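Local coordinates for aldo-keto Reductase, OXIDOREDUCTASE (Salmonella typhimurium, PDB 5T79), which binds NADPH and probably reduces aldehydes such as 3-hydroxybutanal to alcohols, as an aldo-keto reductase of the shaker channel beta-subunit family, at residues A162-I167 with P188-Q193; S218-P223 with T292-G297. All blocks are in the same frame, centred on the assembly; numbering follows the deposited sequence.

Contact 1 (A162-I167 with P188-Q193). With NDP (NADPH dihydro-nicotinamide-adenine-dinucleotide phosphate), chain E.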
# COMPACT_ATOMS: atom_id res chain seq x y z
N ALA A 162 4.64 15.02 9.39
CA ALA A 162 4.97 13.85 8.54
C ALA A 162 6.48 13.81 8.35
O ALA A 162 7.08 14.86 8.18
CB ALA A 162 4.30 13.95 7.18
N LEU A 163 7.09 12.63 8.36
CA LEU A 163 8.53 12.55 8.11
C LEU A 163 8.81 12.64 6.62
O LEU A 163 9.79 13.24 6.21
CB LEU A 163 9.15 11.27 8.68
CG LEU A 163 9.11 11.10 10.22
CD1 LEU A 163 9.98 9.95 10.65
CD2 LEU A 163 9.54 12.40 10.93
N TYR A 164 7.95 11.99 5.81
CA TYR A 164 8.07 11.94 4.34
C TYR A 164 6.69 12.08 3.74
O TYR A 164 5.68 11.95 4.44
CB TYR A 164 8.65 10.59 3.87
CG TYR A 164 9.99 10.18 4.43
CD1 TYR A 164 10.08 9.43 5.61
CD2 TYR A 164 11.18 10.48 3.76
CE1 TYR A 164 11.31 9.01 6.10
CE2 TYR A 164 12.41 10.02 4.23
CZ TYR A 164 12.47 9.28 5.39
OH TYR A 164 13.68 8.80 5.83
N VAL A 165 6.66 12.31 2.42
CA VAL A 165 5.39 12.45 1.70
C VAL A 165 5.38 11.56 0.47
O VAL A 165 6.44 11.15 -0.01
CB VAL A 165 5.01 13.91 1.34
CG1 VAL A 165 4.68 14.70 2.61
CG2 VAL A 165 6.10 14.61 0.50
N GLY A 166 4.17 11.30 -0.04
CA GLY A 166 4.00 10.50 -1.24
C GLY A 166 2.80 10.93 -2.04
O GLY A 166 2.03 11.79 -1.60
N ILE A 167 2.63 10.31 -3.23
CA ILE A 167 1.47 10.55 -4.10
C ILE A 167 0.90 9.18 -4.45
O ILE A 167 1.62 8.17 -4.46
CB ILE A 167 1.82 11.39 -5.36
CG1 ILE A 167 2.95 10.72 -6.19
CG2 ILE A 167 2.12 12.86 -4.98
CD1 ILE A 167 3.32 11.47 -7.53
N PRO A 188 11.73 16.06 -1.16
CA PRO A 188 11.56 15.13 -2.29
C PRO A 188 10.51 14.06 -2.06
O PRO A 188 10.39 13.53 -0.94
CB PRO A 188 12.95 14.49 -2.47
CG PRO A 188 13.71 14.83 -1.28
CD PRO A 188 13.11 16.04 -0.62
N CYS A 189 9.73 13.76 -3.10
CA CYS A 189 8.69 12.73 -3.03
C CYS A 189 9.33 11.39 -2.68
O CYS A 189 10.22 10.94 -3.39
CB CYS A 189 7.96 12.63 -4.37
SG CYS A 189 6.55 11.52 -4.34
N LEU A 190 8.89 10.75 -1.60
CA LEU A 190 9.49 9.46 -1.24
C LEU A 190 8.99 8.33 -2.12
O LEU A 190 9.77 7.43 -2.49
CB LEU A 190 9.17 9.11 0.25
CG LEU A 190 9.68 7.73 0.74
CD1 LEU A 190 11.20 7.71 0.86
CD2 LEU A 190 9.07 7.31 2.10
N ILE A 191 7.67 8.33 -2.40
CA ILE A 191 7.01 7.17 -2.95
C ILE A 191 5.75 7.50 -3.74
O ILE A 191 5.10 8.52 -3.53
CB ILE A 191 6.67 6.24 -1.71
CG1 ILE A 191 6.24 4.79 -2.14
CG2 ILE A 191 5.63 6.88 -0.73
CD1 ILE A 191 6.31 3.77 -0.96
N HIS A 192 5.40 6.56 -4.62
CA HIS A 192 4.17 6.57 -5.40
C HIS A 192 3.44 5.29 -5.09
O HIS A 192 4.05 4.22 -5.10
CB HIS A 192 4.48 6.67 -6.90
CG HIS A 192 3.28 6.88 -7.77
ND1 HIS A 192 2.21 5.99 -7.77
CD2 HIS A 192 3.04 7.84 -8.69
CE1 HIS A 192 1.35 6.44 -8.68
NE2 HIS A 192 1.81 7.56 -9.26
N GLN A 193 2.14 5.39 -4.82
CA GLN A 193 1.31 4.23 -4.58
C GLN A 193 0.30 4.08 -5.73
O GLN A 193 -0.78 4.67 -5.68
CB GLN A 193 0.60 4.33 -3.23
CG GLN A 193 -0.27 3.10 -2.92
CD GLN A 193 -0.82 3.09 -1.53
OE1 GLN A 193 -2.01 2.88 -1.35
NE2 GLN A 193 -0.00 3.32 -0.50
PA NDP E . -5.38 -7.39 -2.11
O1A NDP E . -4.11 -7.95 -1.54
O2A NDP E . -5.60 -7.08 -3.52
O5B NDP E . -6.66 -8.28 -1.70
C5B NDP E . -6.89 -8.36 -0.28
C4B NDP E . -8.10 -9.20 0.03
O4B NDP E . -8.04 -10.43 -0.74
C3B NDP E . -8.21 -9.61 1.49
O3B NDP E . -9.02 -8.68 2.21
C2B NDP E . -8.80 -11.01 1.43
O2B NDP E . -10.25 -10.96 1.39
C1B NDP E . -8.28 -11.54 0.10
N9A NDP E . -7.05 -12.32 0.19
C8A NDP E . -5.78 -11.86 0.43
N7A NDP E . -4.87 -12.81 0.45
C5A NDP E . -5.59 -13.97 0.21
C6A NDP E . -5.21 -15.33 0.18
N6A NDP E . -3.95 -15.75 0.24
N1A NDP E . -6.20 -16.24 0.01
C2A NDP E . -7.45 -15.82 -0.16
N3A NDP E . -7.92 -14.57 -0.17
C4A NDP E . -6.93 -13.68 0.05
O3 NDP E . -5.39 -6.02 -1.29
PN NDP E . -6.47 -4.85 -1.43
O1N NDP E . -7.31 -5.15 -0.25
O2N NDP E . -7.10 -4.76 -2.81
O5D NDP E . -5.74 -3.40 -1.31
C5D NDP E . -4.37 -3.41 -0.82
C4D NDP E . -4.11 -2.21 0.06
O4D NDP E . -3.86 -1.06 -0.78
C3D NDP E . -5.22 -1.79 0.99
O3D NDP E . -5.22 -2.59 2.17
C2D NDP E . -4.95 -0.29 1.20
O2D NDP E . -4.08 0.08 2.26
C1D NDP E . -4.36 0.11 -0.16
N1N NDP E . -5.36 0.67 -1.09
C2N NDP E . -5.12 1.97 -1.55
C3N NDP E . -5.94 2.60 -2.40
C7N NDP E . -5.47 3.87 -3.07
O7N NDP E . -6.30 4.43 -3.79
N7N NDP E . -4.25 4.37 -2.85
C4N NDP E . -7.29 2.01 -2.71
C5N NDP E . -7.35 0.55 -2.40
C6N NDP E . -6.46 -0.05 -1.63
P2B NDP E . -11.31 -11.85 2.23
O1X NDP E . -12.20 -11.12 3.16
O2X NDP E . -12.07 -12.54 1.10
O3X NDP E . -10.46 -12.92 2.92
O HOH W 1 9.39 13.12 1.51

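Contact 2 (S218-P223 with T292-G297). With NDP (NADPH dihydro-nicotinamide-adenine-dinucleotide phosphate), chain E.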
# COMPACT_ATOMS: atom_id res chain seq x y z
N SER A 218 8.03 2.82 -4.98
CA SER A 218 6.68 2.45 -5.38
C SER A 218 6.15 1.32 -4.54
O SER A 218 6.88 0.37 -4.23
CB SER A 218 6.64 2.09 -6.87
OG SER A 218 7.62 1.11 -7.15
N ILE A 219 4.85 1.37 -4.24
CA ILE A 219 4.20 0.34 -3.45
C ILE A 219 2.88 -0.03 -4.18
O ILE A 219 1.99 0.81 -4.32
CB ILE A 219 4.02 0.77 -1.96
CG1 ILE A 219 3.36 -0.36 -1.12
CG2 ILE A 219 3.25 2.14 -1.79
CD1 ILE A 219 3.50 -0.18 0.37
N ALA A 220 2.79 -1.27 -4.67
CA ALA A 220 1.65 -1.73 -5.46
C ALA A 220 0.43 -2.02 -4.60
O ALA A 220 0.47 -2.91 -3.76
CB ALA A 220 2.03 -2.97 -6.26
N PHE A 221 -0.68 -1.31 -4.85
CA PHE A 221 -1.88 -1.60 -4.10
C PHE A 221 -2.79 -2.46 -4.98
O PHE A 221 -2.64 -2.49 -6.21
CB PHE A 221 -2.53 -0.35 -3.55
CG PHE A 221 -3.43 0.43 -4.44
CD1 PHE A 221 -4.76 0.07 -4.59
CD2 PHE A 221 -2.99 1.61 -5.02
CE1 PHE A 221 -5.61 0.82 -5.40
CE2 PHE A 221 -3.86 2.39 -5.80
CZ PHE A 221 -5.16 1.99 -5.98
N SER A 222 -3.72 -3.18 -4.35
CA SER A 222 -4.61 -4.16 -4.99
C SER A 222 -3.76 -5.15 -5.83
O SER A 222 -4.06 -5.40 -7.01
CB SER A 222 -5.69 -3.49 -5.84
OG SER A 222 -6.74 -4.41 -6.06
N PRO A 223 -2.66 -5.73 -5.26
CA PRO A 223 -1.82 -6.65 -6.05
C PRO A 223 -2.48 -7.99 -6.34
O PRO A 223 -1.96 -8.76 -7.16
CB PRO A 223 -0.60 -6.83 -5.16
CG PRO A 223 -1.16 -6.75 -3.75
CD PRO A 223 -2.13 -5.60 -3.87
N THR A 292 9.02 -1.28 -5.15
CA THR A 292 9.64 -1.46 -3.82
C THR A 292 8.93 -2.50 -3.00
O THR A 292 9.58 -3.32 -2.35
CB THR A 292 9.65 -0.15 -3.00
OG1 THR A 292 9.96 0.94 -3.84
CG2 THR A 292 10.57 -0.22 -1.76
N SER A 293 7.60 -2.38 -2.91
CA SER A 293 6.84 -3.24 -2.01
C SER A 293 5.46 -3.59 -2.59
O SER A 293 4.96 -2.89 -3.47
CB SER A 293 6.66 -2.51 -0.68
OG SER A 293 6.06 -3.33 0.33
N VAL A 294 4.87 -4.69 -2.11
CA VAL A 294 3.54 -5.13 -2.49
C VAL A 294 2.63 -4.94 -1.24
O VAL A 294 2.99 -5.38 -0.15
CB VAL A 294 3.58 -6.58 -3.06
CG1 VAL A 294 3.68 -7.66 -1.99
CG2 VAL A 294 2.43 -6.83 -3.99
N LEU A 295 1.54 -4.17 -1.39
CA LEU A 295 0.67 -3.82 -0.27
C LEU A 295 -0.53 -4.74 -0.26
O LEU A 295 -1.42 -4.60 -1.08
CB LEU A 295 0.28 -2.33 -0.40
CG LEU A 295 -0.57 -1.69 0.68
CD1 LEU A 295 0.09 -1.80 2.07
CD2 LEU A 295 -0.82 -0.21 0.35
N ILE A 296 -0.55 -5.69 0.67
CA ILE A 296 -1.64 -6.67 0.73
C ILE A 296 -2.78 -6.22 1.67
O ILE A 296 -2.60 -5.37 2.54
CB ILE A 296 -1.09 -8.08 1.16
CG1 ILE A 296 -0.58 -8.09 2.62
CG2 ILE A 296 0.00 -8.58 0.19
CD1 ILE A 296 -0.56 -9.50 3.34
N GLY A 297 -3.95 -6.80 1.45
CA GLY A 297 -5.09 -6.70 2.34
C GLY A 297 -5.20 -8.07 3.00
O GLY A 297 -4.71 -9.07 2.43
PA NDP E . -5.38 -7.39 -2.11
O1A NDP E . -4.11 -7.95 -1.54
O2A NDP E . -5.60 -7.08 -3.52
O5B NDP E . -6.66 -8.28 -1.70
C5B NDP E . -6.89 -8.36 -0.28
C4B NDP E . -8.10 -9.20 0.03
O4B NDP E . -8.04 -10.43 -0.74
C3B NDP E . -8.21 -9.61 1.49
O3B NDP E . -9.02 -8.68 2.21
C2B NDP E . -8.80 -11.01 1.43
O2B NDP E . -10.25 -10.96 1.39
C1B NDP E . -8.28 -11.54 0.10
N9A NDP E . -7.05 -12.32 0.19
C8A NDP E . -5.78 -11.86 0.43
N7A NDP E . -4.87 -12.81 0.45
C5A NDP E . -5.59 -13.97 0.21
C6A NDP E . -5.21 -15.33 0.18
N6A NDP E . -3.95 -15.75 0.24
N1A NDP E . -6.20 -16.24 0.01
C2A NDP E . -7.45 -15.82 -0.16
N3A NDP E . -7.92 -14.57 -0.17
C4A NDP E . -6.93 -13.68 0.05
O3 NDP E . -5.39 -6.02 -1.29
PN NDP E . -6.47 -4.85 -1.43
O1N NDP E . -7.31 -5.15 -0.25
O2N NDP E . -7.10 -4.76 -2.81
O5D NDP E . -5.74 -3.40 -1.31
C5D NDP E . -4.37 -3.41 -0.82
C4D NDP E . -4.11 -2.21 0.06
O4D NDP E . -3.86 -1.06 -0.78
C3D NDP E . -5.22 -1.79 0.99
O3D NDP E . -5.22 -2.59 2.17
C2D NDP E . -4.95 -0.29 1.20
O2D NDP E . -4.08 0.08 2.26
C1D NDP E . -4.36 0.11 -0.16
N1N NDP E . -5.36 0.67 -1.09
C2N NDP E . -5.12 1.97 -1.55
C3N NDP E . -5.94 2.60 -2.40
C7N NDP E . -5.47 3.87 -3.07
O7N NDP E . -6.30 4.43 -3.79
N7N NDP E . -4.25 4.37 -2.85
C4N NDP E . -7.29 2.01 -2.71
C5N NDP E . -7.35 0.55 -2.40
C6N NDP E . -6.46 -0.05 -1.63
P2B NDP E . -11.31 -11.85 2.23
O1X NDP E . -12.20 -11.12 3.16
O2X NDP E . -12.07 -12.54 1.10
O3X NDP E . -10.46 -12.92 2.92

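Contact 1 (A162-I167 with P188-Q193)
Leu190 lays its CD2 methyl against the root of the Tyr164 side chain, 3.8 Å from Tyr164 CB. The two side chains cross at a slant, and Leu190 CD1 reaches on to the ring carbon CD2. At the other end of the pairing, Ile167 meets His192. Ile167 CG1 sits between the backbone N and the carbonyl carbon (chi1 57°), which brings it within 3.8 Å of His192 CD2. Ile167 O lies over one face of the same imidazole, and His192 NE2 is bonded to the carbonyl of Tyr170. Cys189 SG packs on Ile167 CG1 at 4.1 Å, beneath helix 172-185.

The backbones run parallel. Leu190 N donates to Val165 O at 2.9 Å. Ile167 then bonds with both neighbours of His192: its N donates to Ile191 O at 3.1 Å, and its O accepts from Gln193 N at 2.9 Å. Where the pairing begins, a water links strand 162-168 to the loop ahead of strand 191-193, accepting from Val165 N and donating to Pro188 O.

Gln193 carries the contact to the cofactor. Its chain is extended beyond CG, with CG anti to the backbone N (chi1 -178°). Gln193 OE1 takes a nearly straight bond from the carboxamide N7N of NADPH, 3.1 Å long. NE2 is bonded to Asp61, which should fix which way round the amide lies. Strand 162-168, helix 172-185 and strand 191-193 form a beta-alpha-beta unit of the TIM barrel, with the nicotinamide held at the C-terminal end of its strands, as is usual in aldo-keto reductases.

Contact 2 (S218-P223 with T292-G297)
This is a buried parallel strand pairing in the barrel wall, between 218-220 and 293-296, and it runs on into the NADPH pocket. At its start, Thr292 OG1, turned beside its own backbone N (chi1 -41°), accepts a straight bond from Ser218 N, 2.9 Å long. Ser218 O receives Ser293 N in the carbonyl plane. Further along, Ser293 O takes Ala220 N at 3.0 Å, and Ala220 O takes Leu295 N at 2.9 Å; both donors are tilted from the carbonyl plane.

On the side of Ile219 and Ser293, Ile219 CG1 rests 3.7 Å from Leu295 CB, the side chains crossing. The polar end of Ser293 turns elsewhere, its OG bonded to Pro26 O. Beyond the strand, the Phe221 ring stacks one face on the nicotinamide, with C3N of NADPH 3.4 Å above the ring centre. Leu295 CD2 reaches the ribose nearby, 3.4 Å from O4D of NADPH. Gly297 N donates to the phosphate oxygen O1A of NADPH at 3.2 Å. Leu295 O is buried without a hydrogen-bond partner.

Strand 191-193 flanks the pair beside Ile219, and strand 24-31 flanks it beside Val294. Helix 277-285 covers Ala220, Pro223, Val294 and Ile296 from outside.

How the contacts relate
Contacts 1 and 2 belong to one sheet, with centres about 15 Å apart. Strands 191-193 and 217-220 are neighbours in it, and His192 O lies 3.1 Å from Ile219 N, a probable hydrogen bond. Ile191 CD1 also packs on Ile219 CG2 at 3.6 Å, joining the two pairings on the inner side. Along the chain, contact 1 closes before contact 2 opens. Both end at NADPH and meet at its nicotinamide. Gln193 bonds the carboxamide, and the Phe221 ring covers both that group and the ring face. Contact 2 alone goes on to the diphosphate. Gln193 OE1 lies 3.7 Å from Leu295 CD2, so the two sets of pocket residues touch.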